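Local coordinates for protein probable histone-lysine N-methyltransferase, H3 lysine-9 specific SUVH9 (Arabidopsis thaliana, PDB 4NJ5) that contributes to gene silencing and, lacking methyltransferase activity itself, may bind methylated DNA and recruit RNA polymerase V to chromatin in RNA-directed DNA methylation, at residues 411-416 against 443-448; 391-396 against 452-457; 61-66 against 427-432. All blocks are in the same frame, centred on the assembly; numbering follows the deposited sequence.

Contact 1 (411-416 against 443-448); sequences VYPARF and PPVDFA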
ATOM      1  N   VAL A 411     -11.849 -24.941   2.543  1.00 24.80           N
ATOM      2  CA  VAL A 411     -10.822 -24.086   1.962  1.00 23.92           C
ATOM      3  C   VAL A 411      -9.454 -24.757   2.032  1.00 23.84           C
ATOM      4  O   VAL A 411      -9.043 -25.248   3.083  1.00 23.65           O
ATOM      5  CB  VAL A 411     -10.751 -22.722   2.669  1.00 23.90           C
ATOM      6  CG1 VAL A 411      -9.617 -21.886   2.096  1.00 21.86           C
ATOM      7  CG2 VAL A 411     -12.075 -21.993   2.534  1.00 26.63           C
ATOM      8  N   TYR A 412      -8.758 -24.783   0.904  1.00 27.87           N
ATOM      9  CA  TYR A 412      -7.431 -25.377   0.838  1.00 29.36           C
ATOM     10  C   TYR A 412      -6.398 -24.290   0.574  1.00 30.64           C
ATOM     11  O   TYR A 412      -6.227 -23.855  -0.565  1.00 34.63           O
ATOM     12  CB  TYR A 412      -7.376 -26.453  -0.250  1.00 27.68           C
ATOM     13  CG  TYR A 412      -8.264 -27.646   0.035  1.00 31.18           C
ATOM     14  CD1 TYR A 412      -7.749 -28.793   0.623  1.00 35.42           C
ATOM     15  CD2 TYR A 412      -9.618 -27.622  -0.279  1.00 28.90           C
ATOM     16  CE1 TYR A 412      -8.557 -29.888   0.887  1.00 35.37           C
ATOM     17  CE2 TYR A 412     -10.434 -28.708  -0.017  1.00 29.16           C
ATOM     18  CZ  TYR A 412      -9.898 -29.839   0.566  1.00 33.63           C
ATOM     19  OH  TYR A 412     -10.707 -30.921   0.831  1.00 36.07           O
ATOM     20  N   PRO A 413      -5.710 -23.844   1.636  1.00 29.03           N
ATOM     21  CA  PRO A 413      -4.735 -22.750   1.575  1.00 26.50           C
ATOM     22  C   PRO A 413      -3.636 -22.994   0.547  1.00 27.28           C
ATOM     23  O   PRO A 413      -3.079 -22.033   0.018  1.00 29.56           O
ATOM     24  CB  PRO A 413      -4.149 -22.715   2.992  1.00 25.53           C
ATOM     25  CG  PRO A 413      -4.513 -24.026   3.605  1.00 28.27           C
ATOM     26  CD  PRO A 413      -5.816 -24.406   2.992  1.00 27.19           C
ATOM     27  N   ALA A 414      -3.342 -24.257   0.258  1.00 22.76           N
ATOM     28  CA  ALA A 414      -2.350 -24.590  -0.758  1.00 28.63           C
ATOM     29  C   ALA A 414      -2.725 -24.029  -2.129  1.00 28.34           C
ATOM     30  O   ALA A 414      -1.859 -23.826  -2.978  1.00 28.32           O
ATOM     31  CB  ALA A 414      -2.164 -26.092  -0.845  1.00 24.81           C
ATOM     32  N   ARG A 415      -4.014 -23.781  -2.339  1.00 24.08           N
ATOM     33  CA  ARG A 415      -4.503 -23.349  -3.641  1.00 27.09           C
ATOM     34  C   ARG A 415      -4.448 -21.835  -3.842  1.00 27.66           C
ATOM     35  O   ARG A 415      -4.637 -21.353  -4.956  1.00 33.99           O
ATOM     36  CB  ARG A 415      -5.919 -23.872  -3.887  1.00 31.14           C
ATOM     37  CG  ARG A 415      -6.072 -25.345  -3.571  1.00 38.40           C
ATOM     38  CD  ARG A 415      -7.212 -25.979  -4.350  1.00 45.22           C
ATOM     39  NE  ARG A 415      -7.450 -27.351  -3.909  1.00 51.34           N
ATOM     40  CZ  ARG A 415      -8.653 -27.910  -3.828  1.00 54.51           C
ATOM     41  NH1 ARG A 415      -9.732 -27.218  -4.162  1.00 55.78           N
ATOM     42  NH2 ARG A 415      -8.777 -29.164  -3.409  1.00 55.45           N
ATOM     43  N   PHE A 416      -4.196 -21.089  -2.768  1.00 22.48           N
ATOM     44  CA  PHE A 416      -3.985 -19.652  -2.887  1.00 23.34           C
ATOM     45  C   PHE A 416      -2.816 -19.396  -3.835  1.00 25.82           C
ATOM     46  O   PHE A 416      -1.820 -20.119  -3.812  1.00 26.62           O
ATOM     47  CB  PHE A 416      -3.689 -19.016  -1.524  1.00 20.33           C
ATOM     48  CG  PHE A 416      -4.909 -18.802  -0.661  1.00 23.93           C
ATOM     49  CD1 PHE A 416      -5.946 -17.984  -1.088  1.00 24.06           C
ATOM     50  CD2 PHE A 416      -5.004 -19.396   0.591  1.00 23.74           C
ATOM     51  CE1 PHE A 416      -7.065 -17.781  -0.288  1.00 24.83           C
ATOM     52  CE2 PHE A 416      -6.117 -19.199   1.394  1.00 19.44           C
ATOM     53  CZ  PHE A 416      -7.147 -18.390   0.956  1.00 26.52           C
ATOM     54  N   PRO A 443       7.791 -29.708   0.732  1.00 51.31           N
ATOM     55  CA  PRO A 443       6.471 -30.281   0.455  1.00 48.90           C
ATOM     56  C   PRO A 443       5.386 -29.222   0.596  1.00 48.17           C
ATOM     57  O   PRO A 443       5.465 -28.385   1.496  1.00 45.94           O
ATOM     58  CB  PRO A 443       6.312 -31.337   1.548  1.00 29.76           C
ATOM     59  CG  PRO A 443       7.705 -31.713   1.907  1.00 30.48           C
ATOM     60  CD  PRO A 443       8.492 -30.444   1.801  1.00 29.39           C
ATOM     61  N   PRO A 444       4.388 -29.248  -0.296  1.00 41.35           N
ATOM     62  CA  PRO A 444       3.311 -28.263  -0.206  1.00 37.47           C
ATOM     63  C   PRO A 444       2.430 -28.536   1.000  1.00 37.43           C
ATOM     64  O   PRO A 444       2.345 -29.673   1.459  1.00 40.89           O
ATOM     65  CB  PRO A 444       2.524 -28.490  -1.499  1.00 32.24           C
ATOM     66  CG  PRO A 444       2.776 -29.916  -1.843  1.00 35.75           C
ATOM     67  CD  PRO A 444       4.185 -30.201  -1.399  1.00 37.72           C
ATOM     68  N   VAL A 445       1.810 -27.486   1.520  1.00 27.85           N
ATOM     69  CA  VAL A 445       0.791 -27.615   2.549  1.00 29.08           C
ATOM     70  C   VAL A 445      -0.376 -28.417   1.973  1.00 32.65           C
ATOM     71  O   VAL A 445      -0.729 -28.240   0.809  1.00 35.64           O
ATOM     72  CB  VAL A 445       0.333 -26.216   3.011  1.00 44.83           C
ATOM     73  CG1 VAL A 445      -1.039 -26.261   3.653  1.00 48.23           C
ATOM     74  CG2 VAL A 445       1.368 -25.599   3.954  1.00 46.19           C
ATOM     75  N   ASP A 446      -0.953 -29.324   2.761  1.00 49.35           N
ATOM     76  CA  ASP A 446      -2.057 -30.149   2.267  1.00 54.77           C
ATOM     77  C   ASP A 446      -3.288 -30.186   3.171  1.00 51.03           C
ATOM     78  O   ASP A 446      -4.260 -30.875   2.859  1.00 55.82           O
ATOM     79  CB  ASP A 446      -1.593 -31.576   1.949  1.00 69.43           C
ATOM     80  CG  ASP A 446      -0.959 -32.283   3.141  1.00 77.37           C
ATOM     81  OD1 ASP A 446      -1.292 -31.962   4.298  1.00 78.95           O
ATOM     82  OD2 ASP A 446      -0.122 -33.179   2.910  1.00 81.50           O
ATOM     83  N   PHE A 447      -3.258 -29.453   4.279  1.00 34.15           N
ATOM     84  CA  PHE A 447      -4.401 -29.474   5.191  1.00 31.06           C
ATOM     85  C   PHE A 447      -5.562 -28.611   4.697  1.00 31.32           C
ATOM     86  O   PHE A 447      -5.400 -27.762   3.822  1.00 33.52           O
ATOM     87  CB  PHE A 447      -3.997 -29.097   6.625  1.00 24.81           C
ATOM     88  CG  PHE A 447      -3.743 -27.628   6.832  1.00 23.39           C
ATOM     89  CD1 PHE A 447      -2.463 -27.108   6.719  1.00 22.82           C
ATOM     90  CD2 PHE A 447      -4.779 -26.771   7.182  1.00 22.77           C
ATOM     91  CE1 PHE A 447      -2.227 -25.763   6.926  1.00 23.87           C
ATOM     92  CE2 PHE A 447      -4.547 -25.426   7.386  1.00 21.62           C
ATOM     93  CZ  PHE A 447      -3.272 -24.923   7.259  1.00 25.52           C
ATOM     94  N   ALA A 448      -6.738 -28.841   5.266  1.00 28.05           N
ATOM     95  CA  ALA A 448      -7.925 -28.105   4.865  1.00 28.59           C
ATOM     96  C   ALA A 448      -8.449 -27.274   6.020  1.00 27.76           C
ATOM     97  O   ALA A 448      -8.160 -27.553   7.180  1.00 32.14           O
ATOM     98  CB  ALA A 448      -8.999 -29.058   4.365  1.00 26.52           C
TER
HETATM   99  O   HOH W   1      -4.494 -26.930   1.310  1.00 41.45           O

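Contact 2 (391-396 against 452-457); sequences AGVALT and SKMRNV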
ATOM      1  N   ALA A 391      -7.883 -16.869   9.356  1.00 17.76           N
ATOM      2  CA  ALA A 391      -8.207 -17.768  10.466  1.00 21.19           C
ATOM      3  C   ALA A 391      -9.456 -18.633  10.265  1.00 24.27           C
ATOM      4  O   ALA A 391     -10.549 -18.127  10.015  1.00 25.47           O
ATOM      5  CB  ALA A 391      -8.306 -16.987  11.775  1.00 18.41           C
ATOM      6  N   GLY A 392      -9.277 -19.943  10.398  1.00 23.20           N
ATOM      7  CA  GLY A 392     -10.374 -20.889  10.319  1.00 20.56           C
ATOM      8  C   GLY A 392     -10.093 -22.085  11.204  1.00 21.83           C
ATOM      9  O   GLY A 392      -9.178 -22.050  12.031  1.00 24.63           O
ATOM     10  N   VAL A 393     -10.876 -23.145  11.041  1.00 22.16           N
ATOM     11  CA  VAL A 393     -10.664 -24.367  11.808  1.00 22.99           C
ATOM     12  C   VAL A 393      -9.898 -25.380  10.961  1.00 23.22           C
ATOM     13  O   VAL A 393     -10.409 -25.868   9.958  1.00 23.68           O
ATOM     14  CB  VAL A 393     -12.002 -24.971  12.283  1.00 24.12           C
ATOM     15  CG1 VAL A 393     -11.767 -26.257  13.069  1.00 25.11           C
ATOM     16  CG2 VAL A 393     -12.772 -23.960  13.117  1.00 24.07           C
ATOM     17  N   ALA A 394      -8.669 -25.683  11.366  1.00 23.05           N
ATOM     18  CA  ALA A 394      -7.810 -26.583  10.601  1.00 23.35           C
ATOM     19  C   ALA A 394      -8.140 -28.050  10.844  1.00 24.68           C
ATOM     20  O   ALA A 394      -8.413 -28.458  11.972  1.00 25.28           O
ATOM     21  CB  ALA A 394      -6.341 -26.310  10.905  1.00 27.10           C
ATOM     22  N   LEU A 395      -8.106 -28.835   9.773  1.00 25.28           N
ATOM     23  CA  LEU A 395      -8.431 -30.253   9.844  1.00 26.71           C
ATOM     24  C   LEU A 395      -7.265 -31.143   9.435  1.00 28.69           C
ATOM     25  O   LEU A 395      -6.391 -30.741   8.658  1.00 28.57           O
ATOM     26  CB  LEU A 395      -9.624 -30.588   8.945  1.00 27.44           C
ATOM     27  CG  LEU A 395     -11.031 -30.079   9.262  1.00 30.69           C
ATOM     28  CD1 LEU A 395     -11.186 -29.773  10.740  1.00 31.31           C
ATOM     29  CD2 LEU A 395     -11.364 -28.863   8.421  1.00 29.98           C
ATOM     30  N   THR A 396      -7.271 -32.362   9.966  1.00 28.52           N
ATOM     31  CA  THR A 396      -6.404 -33.424   9.480  1.00 32.95           C
ATOM     32  C   THR A 396      -7.026 -33.966   8.201  1.00 34.23           C
ATOM     33  O   THR A 396      -8.099 -33.521   7.803  1.00 35.56           O
ATOM     34  CB  THR A 396      -6.328 -34.581  10.491  1.00 33.65           C
ATOM     35  OG1 THR A 396      -7.652 -35.031  10.805  1.00 32.68           O
ATOM     36  CG2 THR A 396      -5.651 -34.122  11.772  1.00 31.17           C
ATOM     37  N   SER A 452     -16.974 -22.265   7.922  1.00 24.93           N
ATOM     38  CA  SER A 452     -18.427 -22.156   7.863  1.00 25.94           C
ATOM     39  C   SER A 452     -19.039 -21.846   9.227  1.00 26.27           C
ATOM     40  O   SER A 452     -20.209 -21.489   9.318  1.00 27.05           O
ATOM     41  CB  SER A 452     -19.026 -23.454   7.318  1.00 27.20           C
ATOM     42  OG  SER A 452     -18.776 -24.536   8.202  1.00 27.67           O
ATOM     43  N   LYS A 453     -18.244 -21.990  10.282  1.00 25.84           N
ATOM     44  CA  LYS A 453     -18.732 -21.813  11.644  1.00 27.67           C
ATOM     45  C   LYS A 453     -17.918 -20.780  12.402  1.00 25.42           C
ATOM     46  O   LYS A 453     -18.465 -19.860  13.001  1.00 25.62           O
ATOM     47  CB  LYS A 453     -18.706 -23.155  12.387  1.00 27.24           C
ATOM     48  CG  LYS A 453     -19.641 -24.208  11.830  1.00 31.15           C
ATOM     49  CD  LYS A 453     -19.538 -25.511  12.610  1.00 35.17           C
ATOM     50  CE  LYS A 453     -20.546 -26.539  12.118  1.00 38.49           C
ATOM     51  NZ  LYS A 453     -21.940 -26.031  12.222  1.00 42.06           N
ATOM     52  N   MET A 454     -16.603 -20.951  12.370  1.00 28.62           N
ATOM     53  CA  MET A 454     -15.691 -20.052  13.054  1.00 27.95           C
ATOM     54  C   MET A 454     -14.692 -19.477  12.058  1.00 26.80           C
ATOM     55  O   MET A 454     -14.068 -20.220  11.295  1.00 26.15           O
ATOM     56  CB  MET A 454     -14.981 -20.782  14.197  1.00 23.99           C
ATOM     57  CG  MET A 454     -15.946 -21.253  15.286  1.00 27.05           C
ATOM     58  SD  MET A 454     -15.384 -22.687  16.226  1.00 55.09           S
ATOM     59  CE  MET A 454     -13.973 -21.998  17.088  1.00 32.85           C
ATOM     60  N   ARG A 455     -14.564 -18.152  12.059  1.00 21.95           N
ATOM     61  CA  ARG A 455     -13.759 -17.441  11.075  1.00 23.94           C
ATOM     62  C   ARG A 455     -13.475 -16.023  11.554  1.00 24.50           C
ATOM     63  O   ARG A 455     -14.153 -15.516  12.449  1.00 25.94           O
ATOM     64  CB  ARG A 455     -14.516 -17.364   9.752  1.00 25.32           C
ATOM     65  CG  ARG A 455     -15.950 -16.889   9.924  1.00 27.03           C
ATOM     66  CD  ARG A 455     -16.498 -16.279   8.659  1.00 25.34           C
ATOM     67  NE  ARG A 455     -16.692 -17.259   7.597  1.00 27.50           N
ATOM     68  CZ  ARG A 455     -16.867 -16.937   6.320  1.00 28.76           C
ATOM     69  NH1 ARG A 455     -16.855 -15.662   5.952  1.00 25.73           N
ATOM     70  NH2 ARG A 455     -17.041 -17.884   5.411  1.00 28.32           N
ATOM     71  N   ASN A 456     -12.475 -15.387  10.949  1.00 21.52           N
ATOM     72  CA  ASN A 456     -12.162 -13.988  11.220  1.00 19.25           C
ATOM     73  C   ASN A 456     -12.493 -13.113  10.012  1.00 21.66           C
ATOM     74  O   ASN A 456     -13.094 -13.582   9.043  1.00 24.00           O
ATOM     75  CB  ASN A 456     -10.687 -13.823  11.575  1.00 18.58           C
ATOM     76  CG  ASN A 456      -9.769 -14.002  10.371  1.00 22.24           C
ATOM     77  OD1 ASN A 456     -10.062 -14.776   9.457  1.00 20.64           O
ATOM     78  ND2 ASN A 456      -8.651 -13.285  10.371  1.00 21.82           N
ATOM     79  N   VAL A 457     -12.079 -11.851  10.073  1.00 18.68           N
ATOM     80  CA  VAL A 457     -12.368 -10.875   9.024  1.00 18.81           C
ATOM     81  C   VAL A 457     -11.879 -11.344   7.650  1.00 18.22           C
ATOM     82  O   VAL A 457     -12.580 -11.196   6.642  1.00 18.57           O
ATOM     83  CB  VAL A 457     -11.768  -9.482   9.375  1.00 18.31           C
ATOM     84  CG1 VAL A 457     -10.271  -9.589   9.680  1.00 17.62           C
ATOM     85  CG2 VAL A 457     -12.032  -8.472   8.266  1.00 18.34           C
TER

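Contact 3 (61-66 against 427-432); sequences CMLWMN and LSQVLA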
ATOM      1  N   CYS A  61      19.110   3.863 -14.493  1.00 44.05           N
ATOM      2  CA  CYS A  61      18.822   2.620 -15.211  1.00 44.63           C
ATOM      3  C   CYS A  61      17.716   2.775 -16.248  1.00 43.49           C
ATOM      4  O   CYS A  61      17.189   1.774 -16.745  1.00 44.73           O
ATOM      5  CB  CYS A  61      18.438   1.506 -14.235  1.00 41.26           C
ATOM      6  SG  CYS A  61      19.749   1.010 -13.107  1.00 39.21           S
ATOM      7  N   MET A  62      17.365   4.019 -16.564  1.00 36.44           N
ATOM      8  CA  MET A  62      16.295   4.307 -17.514  1.00 37.31           C
ATOM      9  C   MET A  62      14.986   3.617 -17.134  1.00 36.03           C
ATOM     10  O   MET A  62      14.306   3.057 -17.998  1.00 36.34           O
ATOM     11  CB  MET A  62      16.706   3.898 -18.933  1.00 49.62           C
ATOM     12  CG  MET A  62      18.045   4.465 -19.387  1.00 54.02           C
ATOM     13  SD  MET A  62      18.004   6.251 -19.638  1.00 80.72           S
ATOM     14  CE  MET A  62      19.035   6.809 -18.276  1.00 62.21           C
ATOM     15  N   LEU A  63      14.634   3.656 -15.851  1.00 29.47           N
ATOM     16  CA  LEU A  63      13.432   2.976 -15.383  1.00 28.11           C
ATOM     17  C   LEU A  63      12.273   3.915 -15.052  1.00 29.84           C
ATOM     18  O   LEU A  63      11.169   3.462 -14.754  1.00 33.53           O
ATOM     19  CB  LEU A  63      13.752   2.083 -14.183  1.00 31.05           C
ATOM     20  CG  LEU A  63      14.686   0.910 -14.483  1.00 31.97           C
ATOM     21  CD1 LEU A  63      14.904   0.082 -13.233  1.00 30.97           C
ATOM     22  CD2 LEU A  63      14.128   0.056 -15.610  1.00 33.53           C
ATOM     23  N   TRP A  64      12.523   5.218 -15.107  1.00 26.44           N
ATOM     24  CA  TRP A  64      11.470   6.196 -14.869  1.00 25.85           C
ATOM     25  C   TRP A  64      10.455   6.209 -16.002  1.00 25.76           C
ATOM     26  O   TRP A  64      10.778   5.889 -17.144  1.00 27.96           O
ATOM     27  CB  TRP A  64      12.054   7.601 -14.726  1.00 31.67           C
ATOM     28  CG  TRP A  64      12.766   7.847 -13.441  1.00 37.53           C
ATOM     29  CD1 TRP A  64      13.177   6.914 -12.535  1.00 39.04           C
ATOM     30  CD2 TRP A  64      13.145   9.119 -12.909  1.00 39.39           C
ATOM     31  NE1 TRP A  64      13.796   7.528 -11.474  1.00 37.28           N
ATOM     32  CE2 TRP A  64      13.787   8.883 -11.680  1.00 38.76           C
ATOM     33  CE3 TRP A  64      13.007  10.437 -13.357  1.00 41.59           C
ATOM     34  CZ2 TRP A  64      14.291   9.913 -10.890  1.00 41.70           C
ATOM     35  CZ3 TRP A  64      13.506  11.458 -12.573  1.00 43.94           C
ATOM     36  CH2 TRP A  64      14.140  11.192 -11.353  1.00 43.34           C
ATOM     37  N   MET A  65       9.225   6.588 -15.675  1.00 26.99           N
ATOM     38  CA  MET A  65       8.204   6.837 -16.684  1.00 27.11           C
ATOM     39  C   MET A  65       8.191   8.329 -16.969  1.00 25.41           C
ATOM     40  O   MET A  65       8.592   9.117 -16.115  1.00 25.19           O
ATOM     41  CB  MET A  65       6.834   6.407 -16.165  1.00 26.91           C
ATOM     42  CG  MET A  65       6.773   4.975 -15.675  1.00 29.44           C
ATOM     43  SD  MET A  65       5.166   4.616 -14.955  1.00 42.74           S
ATOM     44  CE  MET A  65       4.098   5.031 -16.333  1.00 46.48           C
ATOM     45  N   ASN A  66       7.727   8.713 -18.158  1.00 26.70           N
ATOM     46  CA  ASN A  66       7.648  10.123 -18.546  1.00 29.55           C
ATOM     47  C   ASN A  66       8.949  10.859 -18.230  1.00 29.08           C
ATOM     48  O   ASN A  66       8.946  11.905 -17.582  1.00 26.43           O
ATOM     49  CB  ASN A  66       6.461  10.798 -17.847  1.00 32.69           C
ATOM     50  CG  ASN A  66       6.168  12.189 -18.388  1.00 35.16           C
ATOM     51  OD1 ASN A  66       6.360  12.465 -19.571  1.00 40.20           O
ATOM     52  ND2 ASN A  66       5.704  13.073 -17.514  1.00 34.10           N
ATOM     53  N   LEU A 427      15.625  -7.178  -7.638  1.00 30.74           N
ATOM     54  CA  LEU A 427      16.378  -5.967  -7.931  1.00 32.59           C
ATOM     55  C   LEU A 427      17.259  -6.157  -9.154  1.00 33.45           C
ATOM     56  O   LEU A 427      18.188  -5.379  -9.386  1.00 32.14           O
ATOM     57  CB  LEU A 427      17.259  -5.605  -6.738  1.00 38.05           C
ATOM     58  CG  LEU A 427      16.544  -5.450  -5.398  1.00 36.07           C
ATOM     59  CD1 LEU A 427      17.558  -5.317  -4.279  1.00 34.07           C
ATOM     60  CD2 LEU A 427      15.627  -4.247  -5.447  1.00 35.72           C
ATOM     61  N   SER A 428      16.972  -7.197  -9.932  1.00 35.02           N
ATOM     62  CA  SER A 428      17.825  -7.555 -11.062  1.00 38.70           C
ATOM     63  C   SER A 428      17.796  -6.524 -12.193  1.00 37.54           C
ATOM     64  O   SER A 428      18.678  -6.527 -13.050  1.00 38.07           O
ATOM     65  CB  SER A 428      17.464  -8.941 -11.601  1.00 50.00           C
ATOM     66  OG  SER A 428      16.260  -8.893 -12.350  1.00 54.68           O
ATOM     67  N   GLN A 429      16.788  -5.655 -12.201  1.00 30.77           N
ATOM     68  CA  GLN A 429      16.694  -4.616 -13.223  1.00 35.31           C
ATOM     69  C   GLN A 429      17.452  -3.356 -12.817  1.00 35.09           C
ATOM     70  O   GLN A 429      17.662  -2.459 -13.632  1.00 40.46           O
ATOM     71  CB  GLN A 429      15.230  -4.291 -13.552  1.00 45.00           C
ATOM     72  CG  GLN A 429      14.409  -5.449 -14.097  1.00 51.85           C
ATOM     73  CD  GLN A 429      13.406  -5.025 -15.162  1.00 58.56           C
ATOM     74  OE1 GLN A 429      13.647  -4.082 -15.915  1.00 61.21           O
ATOM     75  NE2 GLN A 429      12.275  -5.727 -15.228  1.00 59.54           N
ATOM     76  N   VAL A 430      17.857  -3.306 -11.553  1.00 32.13           N
ATOM     77  CA  VAL A 430      18.611  -2.177 -11.020  1.00 33.38           C
ATOM     78  C   VAL A 430      20.058  -2.589 -10.737  1.00 38.31           C
ATOM     79  O   VAL A 430      21.004  -1.867 -11.067  1.00 41.38           O
ATOM     80  CB  VAL A 430      17.956  -1.622  -9.734  1.00 35.50           C
ATOM     81  CG1 VAL A 430      18.957  -0.855  -8.884  1.00 38.11           C
ATOM     82  CG2 VAL A 430      16.747  -0.759 -10.082  1.00 28.65           C
ATOM     83  N   LEU A 431      20.224  -3.766 -10.139  1.00 42.95           N
ATOM     84  CA  LEU A 431      21.548  -4.300  -9.813  1.00 45.26           C
ATOM     85  C   LEU A 431      21.876  -5.534 -10.657  1.00 47.75           C
ATOM     86  O   LEU A 431      21.232  -6.577 -10.528  1.00 43.14           O
ATOM     87  CB  LEU A 431      21.623  -4.648  -8.324  1.00 42.74           C
ATOM     88  CG  LEU A 431      21.250  -3.518  -7.364  1.00 42.90           C
ATOM     89  CD1 LEU A 431      21.106  -4.038  -5.946  1.00 41.86           C
ATOM     90  CD2 LEU A 431      22.283  -2.404  -7.425  1.00 46.64           C
ATOM     91  N   ALA A 432      22.883  -5.407 -11.514  1.00 71.33           N
ATOM     92  CA  ALA A 432      23.270  -6.482 -12.425  1.00 77.93           C
ATOM     93  C   ALA A 432      23.723  -7.747 -11.696  1.00 81.07           C
ATOM     94  O   ALA A 432      23.503  -8.861 -12.174  1.00 83.19           O
ATOM     95  CB  ALA A 432      24.364  -6.000 -13.376  1.00 60.24           C
TER

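Contact 1 (411-416 against 443-448)
V411 faces A448 backbone to backbone: its O lies 3.5 Å from A448 CA in a CA-H...O contact, where the two chains run nearly antiparallel. The Y412 ring, with CG anti to the carbonyl carbon (chi1 -65°), extends alongside A448, whose CB makes an off-centre CH-pi contact 4.1 Å from the ring centroid. From the other side of the ring plane the R415 guanidinium brings NH2 over a face, so the ring is held between a methyl group and a cation. A serine in place of Y412 would probably open a gap beside A448 CB and set the R415 guanidinium free to turn. P413 CG sits over a face of the F447 ring, 4.2 Å from its centroid, the two side chains crossing at about a right angle. F447 sends its CB away from 411-416, but chi1 of 75°, with CG between backbone N and carbonyl carbon, brings the end of the ring back to P413. P413 CG also touches V445 CG1 at 4.1 Å, while F473 of strand 469-475 packs against both residues. At A414 a water joins the chains, accepting from A414 N (3.1 Å) and donating to F447 O (2.8 Å). The arrangement is a 3-10 turn, P413 to R415, packed and water-bridged against the residues that lead into strand 448-450 of the SET domain.

Contact 2 (391-396 against 452-457)
A391 and N456 form the polar centre of the contact. A391 N donates to N456 OD1 at 3.0 Å with an N-H...O angle of 153°, approaching from above the carboxamide carbonyl plane instead of along a lone pair. In return N456 N reaches A391 O in a weak bond of 3.5 Å. That same oxygen takes a CA-H...O contact from R455 CA at 3.4 Å, so two donors of modest strength share it. A391 CB rests against N456 CG at 3.6 Å. The carboxamide is brought over A391 by a chi1 of 72°, with CG between the backbone N and the carbonyl carbon, and its rotation is set by a second bond, from N456 ND2 to E389 O. The amide thus bridges both ends of a short piece of chain, using OD1 for A391 and ND2 for E389. Beyond G392, V393 CG2 meets M454 CB at 4.0 Å, the apolar end of the contact. The second shell fixes the backbones: G392 N bonds to T285 OG1 and V457 N to Y281 OH. The R455 guanidinium leads away from 391-396, bonding through NE to V451 O and making cation-pi contacts with Y279 and Y460. T396, the N-cap residue, starts helix 397-405, and the contact lies where two small two-stranded sheets meet, one pairing 454-455 in parallel with 280-281 and the other 393-395 antiparallel with 448-450.

Contact 3 (61-66 against 427-432)
The Q429 carboxamide points its OE1 at L63 CD2, 4.2 Å away, a loose polar-to-methyl approach at the rim of the contact. The flat peptide group that follows is met more closely: its oxygen, Q429 O, lies 3.8 Å from L63 CD1. This methyl also touches V430 CG2 at 3.7 Å, making the L63 branch the apolar middle of the interface. L63 has CG anti to its carbonyl carbon (chi1 -65°), which sends both methyls across to the other chain. Beside it, C61 SG lies against V430 O at 3.7 Å. Within 427-432 the chain turns tightly, and L427 O accepts from both V430 N and L431 N, which holds the turn that presents Q429 O and V430 to the helix end. Around the contact, M57 of helix 46-60 packs on V430, and I22 of helix 8-35 on Q429. Residues 61-63 complete the Schellman motif that closes helix 46-60: M62, at positive phi, is the C-prime residue, with L63 N bonded to M58 O and M62 N to R59 O. A helix C-terminus from the N-terminal part of the chain thereby meets, at the surface, a loop of the SET domain.

In the fold
Contacts 1 and 2 belong to one region of the SET domain, their centres 14 Å apart, and contact 1 is nested inside the loop closed by contact 2. They touch directly: A448 O and L395 N, 2.9 Å apart, probably form a hydrogen bond, and F447 CE2 packs on A394 CB at 4.0 Å. Contact 3 stands apart, its centre about 36 Å from that of contact 1 and 43 Å from that of contact 2, on the opposite side of the chain's centre from the latter. Its segment 427-432 comes from the same long loop as both segments of contact 1. All three contacts lie away from the pre-SET cysteines that hold the triangular three-zinc cluster.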